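Lin2960 protein (Listeria innocua, PDB 3OOP) is probably a DNA-binding transcription regulator of the MarR family, a winged helix-turn-helix dimer, although its precise role is unknown. Local coordinates at residues Trp40-Gly45 with Lys55-Trp60; Met27-Ser32 with Asp110-Ser115; Gly45-Glu50 with Leu95-Lys100. All blocks are in the same frame, centred on the assembly; numbering follows the deposited sequence. Where two conformers were deposited one is given.

Overall arrangement
Helix 37-49 is the common thread. Contact 1 packs its middle against helix 54-61, and contact 3 sets its C-terminal end on strand 94-97; the two share Gly-45, and their centres are about 10 Å apart. Ile-57 CD1 of contact 1 lies 3.5 Å from Ile-46 N of contact 3, so the two contacts adjoin in the winged helix-turn-helix lobe. Contact 2 joins the end of helix 2-29 to helix 99-119, about 18 Å from contact 1 between centres. It reaches that lobe through Trp-40, whose CD1 lies 3.8 Å from Ile-30 CD1. Contacts 2 and 3 do not touch, with nearest atoms about 10 Å apart, but both use helix 99-119.

Contact 1 of 3, residues Trp40-Gly45 with Lys55-Trp60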
loop_
_atom_site.group_PDB
_atom_site.type_symbol
_atom_site.label_atom_id
_atom_site.label_comp_id
_atom_site.label_asym_id
_atom_site.label_seq_id
_atom_site.Cartn_x
_atom_site.Cartn_y
_atom_site.Cartn_z
ATOM N N TRP A 40 -2.254 -17.276 17.380
ATOM C CA TRP A 40 -2.080 -16.040 18.132
ATOM C C TRP A 40 -3.090 -14.989 17.697
ATOM O O TRP A 40 -3.687 -14.326 18.540
ATOM C CB TRP A 40 -0.655 -15.522 17.988
ATOM C CG TRP A 40 -0.428 -14.128 18.508
ATOM C CD1 TRP A 40 0.024 -13.065 17.793
ATOM C CD2 TRP A 40 -0.626 -13.655 19.849
ATOM N NE1 TRP A 40 0.135 -11.957 18.597
ATOM C CE2 TRP A 40 -0.271 -12.285 19.863
ATOM C CE3 TRP A 40 -1.082 -14.248 21.033
ATOM C CZ2 TRP A 40 -0.343 -11.497 21.020
ATOM C CZ3 TRP A 40 -1.160 -13.458 22.189
ATOM C CH2 TRP A 40 -0.790 -12.096 22.167
ATOM N N SER A 41 -3.303 -14.860 16.392
ATOM C CA SER A 41 -4.289 -13.900 15.883
ATOM C C SER A 41 -5.643 -14.117 16.540
ATOM O O SER A 41 -6.286 -13.160 16.992
ATOM C CB SER A 41 -4.437 -14.006 14.366
ATOM O OG SER A 41 -3.216 -13.657 13.740
ATOM N N VAL A 42 -6.068 -15.373 16.595
ATOM C CA VAL A 42 -7.363 -15.709 17.169
ATOM C C VAL A 42 -7.359 -15.502 18.690
ATOM O O VAL A 42 -8.270 -14.876 19.227
ATOM C CB VAL A 42 -7.834 -17.123 16.755
ATOM C CG1 VAL A 42 -9.091 -17.504 17.506
ATOM C CG2 VAL A 42 -8.105 -17.159 15.249
ATOM N N LEU A 43 -6.326 -16.002 19.367
ATOM C CA LEU A 43 -6.186 -15.827 20.821
ATOM C C LEU A 43 -6.218 -14.367 21.251
ATOM O O LEU A 43 -6.943 -14.013 22.190
ATOM C CB LEU A 43 -4.876 -16.439 21.318
ATOM C CG LEU A 43 -4.812 -17.806 21.965
ATOM C CD1 LEU A 43 -3.380 -18.028 22.456
ATOM C CD2 LEU A 43 -5.812 -17.965 23.126
ATOM N N GLU A 44 -5.408 -13.542 20.579
ATOM C CA GLU A 44 -5.345 -12.095 20.818
ATOM C C GLU A 44 -6.726 -11.453 20.664
ATOM O O GLU A 44 -7.125 -10.601 21.467
ATOM C CB GLU A 44 -4.332 -11.458 19.845
ATOM C CG GLU A 44 -4.512 -9.964 19.574
ATOM C CD GLU A 44 -3.947 -9.545 18.225
ATOM O OE1 GLU A 44 -4.704 -8.978 17.408
ATOM O OE2 GLU A 44 -2.753 -9.790 17.966
ATOM N N GLY A 45 -7.442 -11.852 19.610
ATOM C CA GLY A 45 -8.786 -11.340 19.351
ATOM C C GLY A 45 -9.751 -11.735 20.446
ATOM O O GLY A 45 -10.575 -10.938 20.872
ATOM N N LYS A 55 -18.456 -15.981 15.080
ATOM C CA LYS A 55 -18.743 -15.057 13.988
ATOM C C LYS A 55 -17.919 -13.762 14.094
ATOM O O LYS A 55 -17.284 -13.349 13.124
ATOM C CB LYS A 55 -20.243 -14.741 13.923
ATOM C CG LYS A 55 -20.591 -13.707 12.868
ATOM C CD LYS A 55 -21.912 -13.023 13.162
ATOM C CE LYS A 55 -21.913 -11.604 12.599
ATOM N NZ LYS A 55 -22.110 -11.535 11.117
ATOM N N GLU A 56 -17.923 -13.131 15.273
ATOM C CA GLU A 56 -17.202 -11.873 15.465
ATOM C C GLU A 56 -15.677 -12.009 15.433
ATOM O O GLU A 56 -14.988 -11.061 15.071
ATOM C CB GLU A 56 -17.656 -11.159 16.746
ATOM C CG GLU A 56 -19.064 -10.538 16.673
ATOM C CD GLU A 56 -19.185 -9.391 15.673
ATOM O OE1 GLU A 56 -18.179 -8.678 15.436
ATOM O OE2 GLU A 56 -20.298 -9.191 15.125
ATOM N N ILE A 57 -15.149 -13.174 15.809
ATOM C CA ILE A 57 -13.702 -13.395 15.705
ATOM C C ILE A 57 -13.230 -13.420 14.253
ATOM O O ILE A 57 -12.163 -12.884 13.935
ATOM C CB ILE A 57 -13.220 -14.657 16.476
ATOM C CG1 ILE A 57 -13.052 -14.322 17.949
ATOM C CG2 ILE A 57 -11.862 -15.148 15.954
ATOM C CD1 ILE A 57 -11.945 -13.272 18.228
ATOM N N ALA A 58 -14.037 -14.040 13.389
ATOM C CA ALA A 58 -13.785 -14.046 11.951
ATOM C C ALA A 58 -13.635 -12.621 11.425
ATOM O O ALA A 58 -12.658 -12.302 10.752
ATOM C CB ALA A 58 -14.911 -14.774 11.226
ATOM N N LEU A 59 -14.594 -11.759 11.767
ATOM C CA LEU A 59 -14.553 -10.347 11.373
ATOM C C LEU A 59 -13.326 -9.626 11.939
ATOM O O LEU A 59 -12.628 -8.901 11.219
ATOM C CB LEU A 59 -15.840 -9.639 11.807
ATOM C CG LEU A 59 -17.033 -9.567 10.844
ATOM C CD1 LEU A 59 -17.541 -10.941 10.391
ATOM C CD2 LEU A 59 -18.164 -8.766 11.486
ATOM N N TRP A 60 -13.054 -9.846 13.224
ATOM C CA TRP A 60 -11.906 -9.242 13.893
ATOM C C TRP A 60 -10.581 -9.628 13.239
ATOM O O TRP A 60 -9.721 -8.780 13.033
ATOM C CB TRP A 60 -11.891 -9.632 15.380
ATOM C CG TRP A 60 -10.799 -8.985 16.172
ATOM C CD1 TRP A 60 -9.521 -9.435 16.328
ATOM C CD2 TRP A 60 -10.893 -7.773 16.927
ATOM N NE1 TRP A 60 -8.808 -8.575 17.131
ATOM C CE2 TRP A 60 -9.626 -7.544 17.509
ATOM C CE3 TRP A 60 -11.921 -6.849 17.151
ATOM C CZ2 TRP A 60 -9.360 -6.434 18.326
ATOM C CZ3 TRP A 60 -11.656 -5.735 17.958
ATOM C CH2 TRP A 60 -10.385 -5.546 18.536
HETATM O O HOH W 1 -6.244 -10.568 16.383
#
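Ile-57 and Trp-60, one turn apart on helix 54-61, both close on Gly-45 in the helical core of a winged helix-turn-helix domain, Ile-57 at its carbonyl carbon and Trp-60 at its CA. Ile-57 CD1 comes within 3.5 Å of Gly-45 C. CG1 of Ile-57 stands opposite its carbonyl carbon (chi1 -82°) and the chain then bends at chi2 (-64°), which brings CD1 to the Gly-45 carbonyl, while CG2 points another way and meets Val-42 CG1 at 4.0 Å. On Trp-60 the indole is used through its pyrrole side: NE1 is 3.5 Å from Gly-45 CA, an oblique approach made possible because no side chain stands there. At the indole edge, in the ring plane, a water donates to Ser-41 O at 2.7 Å and accepts a weak bond from Trp-60 NE1 at 3.3 Å. The two short helical segments approach to 9.8 Å between axes and run at 116° to one another.

Further out, Val-42 also touches Ile-71 and Leu-75, and Ile-57 touches Val-68, all on helix 65-77, the helix that in MarR relatives enters the DNA major groove. Trp-60 continues along helix 37-49 to Ala-48 and Asn-49. Within that helix, Glu-44 CB lies over the centre of one face of the Trp-40 ring, 4.0 Å above its plane.

Contact 2 of 3, residues Met27-Ser32 with Asp110-Ser115; sequences MRSIAS and DIVEAS
Ser-29 and Ile-30, near the C-terminal end of helix 2-29, lie against one side of helix 99-119 through Ile-111, Val-112 and Ser-115. The nearest backbones are those of Ser-29 and Val-112, with CA atoms 6.5 Å apart. Ile-30 holds CG1 between its own N and carbonyl carbon (chi1 58°), and this turns the other branch, CG2, to the helix. There CG2 packs at 3.7 Å on Ile-111 CG2 and at 3.8 Å on Val-112 CG2, one methyl meeting two that come from adjacent residues. The longer branch of Ile-30 heads instead for Trp-40 on helix 37-49.

With CG1 of Ile-111 opposite its carbonyl carbon (chi1 -68°), CG2 falls opposite the backbone N, and that methyl does double duty: besides Ile-30 it meets the carbonyl of Ser-29, with CG2 to Ser-29 O at 3.4 Å. Val-112 brings CG2 to Ile-30, and the same methyl is 4.1 Å from Ser-29 OG. One turn beyond Ile-111, Ser-115 meets Ser-29, but carbon meets oxygen: Ser-29 CB lies 3.1 Å from Ser-115 OG, whereas the two OG atoms are 3.7 Å apart. Ser-29 OG is turned back to its own helix and bonds to Leu-26 O, while Ser-115 also packs on Phe-25 and Leu-26.

These long helices, with helix 125-141, probably belong to the dimerisation region, as in MarR relatives; in line with this, Arg-28 packs on Ile-142 of the second subunit. No hydrogen bond spans the two segments. The junction therefore rests here on methyl packing, with Ser-29 CB tight against Ser-115 OG and the Ser-29 hydroxyl spent on its own helix.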
loop_
_atom_site.group_PDB
_atom_site.type_symbol
_atom_site.label_atom_id
_atom_site.label_comp_id
_atom_site.label_asym_id
_atom_site.label_seq_id
_atom_site.Cartn_x
_atom_site.Cartn_y
_atom_site.Cartn_z
HETATM N N MSE A 27 6.232 -11.366 14.427
HETATM C CA MSE A 27 5.934 -12.804 14.425
HETATM C C MSE A 27 7.166 -13.633 14.769
HETATM O O MSE A 27 7.047 -14.640 15.466
HETATM C CB MSE A 27 5.256 -13.246 13.123
HETATM C CG MSE A 27 3.778 -12.783 13.021
HETATM SE SE MSE A 27 2.670 -13.063 14.648
HETATM C CE MSE A 27 2.962 -11.390 15.644
ATOM N N ARG A 28 8.349 -13.183 14.348
ATOM C CA ARG A 28 9.611 -13.860 14.722
ATOM C C ARG A 28 9.864 -13.856 16.224
ATOM O O ARG A 28 10.480 -14.785 16.765
ATOM C CB ARG A 28 10.824 -13.246 14.010
ATOM C CG ARG A 28 10.920 -13.621 12.565
ATOM C CD ARG A 28 12.343 -13.514 12.026
ATOM N NE ARG A 28 12.864 -12.147 12.022
ATOM C CZ ARG A 28 12.527 -11.207 11.140
ATOM N NH1 ARG A 28 11.635 -11.457 10.191
ATOM N NH2 ARG A 28 13.075 -10.003 11.226
ATOM N N SER A 29 9.377 -12.817 16.897
ATOM C CA SER A 29 9.614 -12.662 18.331
ATOM C C SER A 29 8.960 -13.768 19.136
ATOM O O SER A 29 9.430 -14.092 20.217
ATOM C CB SER A 29 9.143 -11.285 18.826
ATOM O OG SER A 29 7.741 -11.217 18.984
ATOM N N ILE A 30 7.892 -14.361 18.604
ATOM C CA ILE A 30 7.200 -15.444 19.318
ATOM C C ILE A 30 7.320 -16.802 18.603
ATOM O O ILE A 30 6.605 -17.759 18.918
ATOM C CB ILE A 30 5.733 -15.064 19.639
ATOM C CG1 ILE A 30 4.949 -14.735 18.363
ATOM C CG2 ILE A 30 5.697 -13.855 20.633
ATOM C CD1 ILE A 30 3.434 -14.611 18.596
ATOM N N ALA A 31 8.257 -16.878 17.658
ATOM C CA ALA A 31 8.475 -18.097 16.860
ATOM C C ALA A 31 8.730 -19.356 17.694
ATOM O O ALA A 31 8.337 -20.459 17.299
ATOM C CB ALA A 31 9.625 -17.883 15.854
ATOM N N SER A 32 9.375 -19.201 18.848
ATOM C CA SER A 32 9.773 -20.366 19.637
ATOM C C SER A 32 8.666 -20.869 20.562
ATOM O O SER A 32 8.819 -21.906 21.194
ATOM C CB SER A 32 11.055 -20.092 20.435
ATOM O OG SER A 32 12.086 -19.665 19.565
ATOM N N ASP A 110 3.459 -9.608 26.104
ATOM C CA ASP A 110 4.640 -8.920 26.663
ATOM C C ASP A 110 5.846 -9.004 25.722
ATOM O O ASP A 110 6.577 -8.021 25.537
ATOM C CB ASP A 110 4.988 -9.469 28.056
ATOM C CG ASP A 110 4.015 -8.999 29.144
ATOM O OD1 ASP A 110 3.271 -8.013 28.933
ATOM O OD2 ASP A 110 3.997 -9.623 30.229
ATOM N N ILE A 111 6.035 -10.178 25.121
ATOM C CA ILE A 111 7.126 -10.392 24.170
ATOM C C ILE A 111 6.923 -9.529 22.934
ATOM O O ILE A 111 7.856 -8.845 22.488
ATOM C CB ILE A 111 7.255 -11.866 23.765
ATOM C CG1 ILE A 111 7.717 -12.693 24.965
ATOM C CG2 ILE A 111 8.270 -12.017 22.618
ATOM C CD1 ILE A 111 7.127 -14.063 24.975
ATOM N N VAL A 112 5.708 -9.557 22.385
ATOM C CA VAL A 112 5.375 -8.742 21.213
ATOM C C VAL A 112 5.545 -7.243 21.494
ATOM O O VAL A 112 6.115 -6.513 20.675
ATOM C CB VAL A 112 3.955 -9.074 20.683
ATOM C CG1 VAL A 112 3.547 -8.127 19.568
ATOM C CG2 VAL A 112 3.898 -10.534 20.208
ATOM N N GLU A 113 5.081 -6.799 22.659
ATOM C CA GLU A 113 5.200 -5.400 23.072
ATOM C C GLU A 113 6.663 -4.959 23.167
ATOM O O GLU A 113 7.033 -3.852 22.741
ATOM C CB GLU A 113 4.496 -5.210 24.414
ATOM C CG GLU A 113 4.307 -3.770 24.837
ATOM C CD GLU A 113 3.124 -3.604 25.769
ATOM O OE1 GLU A 113 2.192 -2.857 25.402
ATOM O OE2 GLU A 113 3.114 -4.226 26.854
ATOM N N ALA A 114 7.498 -5.828 23.736
ATOM C CA ALA A 114 8.927 -5.525 23.860
ATOM C C ALA A 114 9.591 -5.399 22.484
ATOM O O ALA A 114 10.396 -4.485 22.259
ATOM C CB ALA A 114 9.640 -6.557 24.723
ATOM N N SER A 115 9.241 -6.293 21.556
ATOM C CA SER A 115 9.754 -6.214 20.174
ATOM C C SER A 115 9.242 -4.985 19.436
ATOM O O SER A 115 9.975 -4.348 18.674
ATOM C CB SER A 115 9.400 -7.483 19.394
ATOM O OG SER A 115 10.080 -8.583 19.962
#

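Contact 3 of 3, residues Gly45-Glu50 with Leu95-Lys100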
loop_
_atom_site.group_PDB
_atom_site.type_symbol
_atom_site.label_atom_id
_atom_site.label_comp_id
_atom_site.label_asym_id
_atom_site.label_seq_id
_atom_site.Cartn_x
_atom_site.Cartn_y
_atom_site.Cartn_z
ATOM N N GLY A 45 -7.442 -11.852 19.610
ATOM C CA GLY A 45 -8.786 -11.340 19.351
ATOM C C GLY A 45 -9.751 -11.735 20.446
ATOM O O GLY A 45 -10.575 -10.938 20.872
ATOM N N ILE A 46 -9.657 -12.983 20.894
ATOM C CA ILE A 46 -10.479 -13.444 22.013
ATOM C C ILE A 46 -10.159 -12.661 23.292
ATOM O O ILE A 46 -11.069 -12.154 23.950
ATOM C CB ILE A 46 -10.384 -14.981 22.222
ATOM C CG1 ILE A 46 -10.911 -15.714 20.981
ATOM C CG2 ILE A 46 -11.191 -15.403 23.453
ATOM C CD1 ILE A 46 -10.686 -17.241 20.973
ATOM N N GLU A 47 -8.875 -12.533 23.623
ATOM C CA GLU A 47 -8.478 -11.761 24.811
ATOM C C GLU A 47 -9.038 -10.348 24.743
ATOM O O GLU A 47 -9.537 -9.848 25.734
ATOM C CB GLU A 47 -6.948 -11.725 24.982
ATOM C CG GLU A 47 -6.463 -11.164 26.350
ATOM C CD GLU A 47 -6.586 -9.648 26.483
ATOM O OE1 GLU A 47 -6.444 -8.926 25.465
ATOM O OE2 GLU A 47 -6.821 -9.175 27.628
ATOM N N ALA A 48 -8.974 -9.717 23.573
ATOM C CA ALA A 48 -9.378 -8.311 23.441
ATOM C C ALA A 48 -10.893 -8.102 23.530
ATOM O O ALA A 48 -11.353 -6.981 23.798
ATOM C CB ALA A 48 -8.827 -7.722 22.141
ATOM N N ASN A 49 -11.656 -9.176 23.321
ATOM C CA ASN A 49 -13.115 -9.101 23.183
ATOM C C ASN A 49 -13.968 -10.040 24.043
ATOM O O ASN A 49 -15.198 -9.990 23.959
ATOM C CB ASN A 49 -13.495 -9.365 21.727
ATOM C CG ASN A 49 -13.026 -8.288 20.795
ATOM O OD1 ASN A 49 -13.689 -7.263 20.630
ATOM N ND2 ASN A 49 -11.884 -8.518 20.157
ATOM N N GLU A 50 -13.339 -10.894 24.850
ATOM C CA GLU A 50 -14.062 -11.976 25.539
ATOM C C GLU A 50 -15.172 -11.496 26.494
ATOM O O GLU A 50 -15.015 -10.460 27.153
ATOM C CB GLU A 50 -13.091 -12.893 26.303
ATOM C CG GLU A 50 -12.172 -12.139 27.274
ATOM C CD GLU A 50 -11.470 -13.050 28.284
ATOM O OE1 GLU A 50 -10.635 -12.537 29.061
ATOM O OE2 GLU A 50 -11.749 -14.267 28.319
ATOM N N LEU A 95 -16.766 -17.482 23.057
ATOM C CA LEU A 95 -15.427 -17.936 23.410
ATOM C C LEU A 95 -14.799 -16.983 24.413
ATOM O O LEU A 95 -14.945 -15.764 24.291
ATOM C CB LEU A 95 -14.536 -17.975 22.169
ATOM C CG LEU A 95 -15.115 -18.644 20.924
ATOM C CD1 LEU A 95 -14.305 -18.250 19.697
ATOM C CD2 LEU A 95 -15.146 -20.136 21.127
ATOM N N SER A 96 -14.099 -17.555 25.390
ATOM C CA SER A 96 -13.378 -16.786 26.403
ATOM C C SER A 96 -12.112 -17.544 26.771
ATOM O O SER A 96 -11.984 -18.714 26.452
ATOM C CB SER A 96 -14.238 -16.594 27.652
ATOM O OG SER A 96 -15.515 -16.068 27.332
ATOM N N LEU A 97 -11.191 -16.884 27.461
ATOM C CA LEU A 97 -9.941 -17.528 27.850
ATOM C C LEU A 97 -10.084 -18.378 29.105
ATOM O O LEU A 97 -10.857 -18.044 30.003
ATOM C CB LEU A 97 -8.860 -16.464 28.090
ATOM C CG LEU A 97 -8.518 -15.507 26.947
ATOM C CD1 LEU A 97 -7.536 -14.452 27.440
ATOM C CD2 LEU A 97 -7.953 -16.241 25.747
ATOM N N THR A 98 -9.319 -19.466 29.163
ATOM C CA THR A 98 -9.083 -20.183 30.411
ATOM C C THR A 98 -7.966 -19.471 31.182
ATOM O O THR A 98 -7.294 -18.581 30.642
ATOM C CB THR A 98 -8.624 -21.628 30.149
ATOM O OG1 THR A 98 -7.395 -21.602 29.410
ATOM C CG2 THR A 98 -9.673 -22.412 29.359
ATOM N N ASP A 99 -7.748 -19.869 32.434
ATOM C CA ASP A 99 -6.586 -19.381 33.180
ATOM C C ASP A 99 -5.271 -19.595 32.416
ATOM O O ASP A 99 -4.401 -18.704 32.390
ATOM C CB ASP A 99 -6.488 -20.039 34.558
ATOM C CG ASP A 99 -7.516 -19.503 35.551
ATOM O OD1 ASP A 99 -8.220 -18.503 35.256
ATOM O OD2 ASP A 99 -7.616 -20.105 36.643
ATOM N N LYS A 100 -5.127 -20.768 31.803
ATOM C CA LYS A 100 -3.940 -21.073 31.005
ATOM C C LYS A 100 -3.854 -20.158 29.785
ATOM O O LYS A 100 -2.781 -19.645 29.467
ATOM C CB LYS A 100 -3.917 -22.537 30.573
ATOM C CG LYS A 100 -2.597 -22.944 29.939
ATOM C CD LYS A 100 -2.643 -24.370 29.404
ATOM C CE LYS A 100 -1.259 -24.813 28.916
ATOM N NZ LYS A 100 -1.283 -26.223 28.411
HETATM O O HOH W 2 -12.080 -15.692 30.544
#
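Segment 45-49 runs across strand 95-97 at 91°, the two short axes 7.6 Å apart at their closest. The chains draw together at Glu-50, whose CA is 4.9 Å from Ser-96 CA. Ile-46 lies on the strand with its two branches divided: CD1 meets Leu-95 CD1 at 4.0 Å, and CG2 rests over Ser-96 CA and near Leu-97 CD2. The other methyl of Leu-97, CD1, packs at 3.6 Å on Glu-47 CG. Glu-47 touches the strand only through CB and CG, and its carboxylate turns away to a salt bridge with Arg-109.

Glu-50 extends across Leu-97 at about a right angle. Its OE2 takes the Leu-97 N-H at 2.8 Å in a nearly straight bond (174°), on the syn side but 31° out of the carboxylate plane. A water donates both to Glu-50 OE2 and to Leu-97 O, bridging the same strand residue. Arg-102 of helix 99-119 forms a salt bridge with OE1. Held at both oxygens, the Glu-50 carboxylate ties the helix-turn-helix core to the base of the wing, and three donors, one of them cationic, would probably keep it ionised.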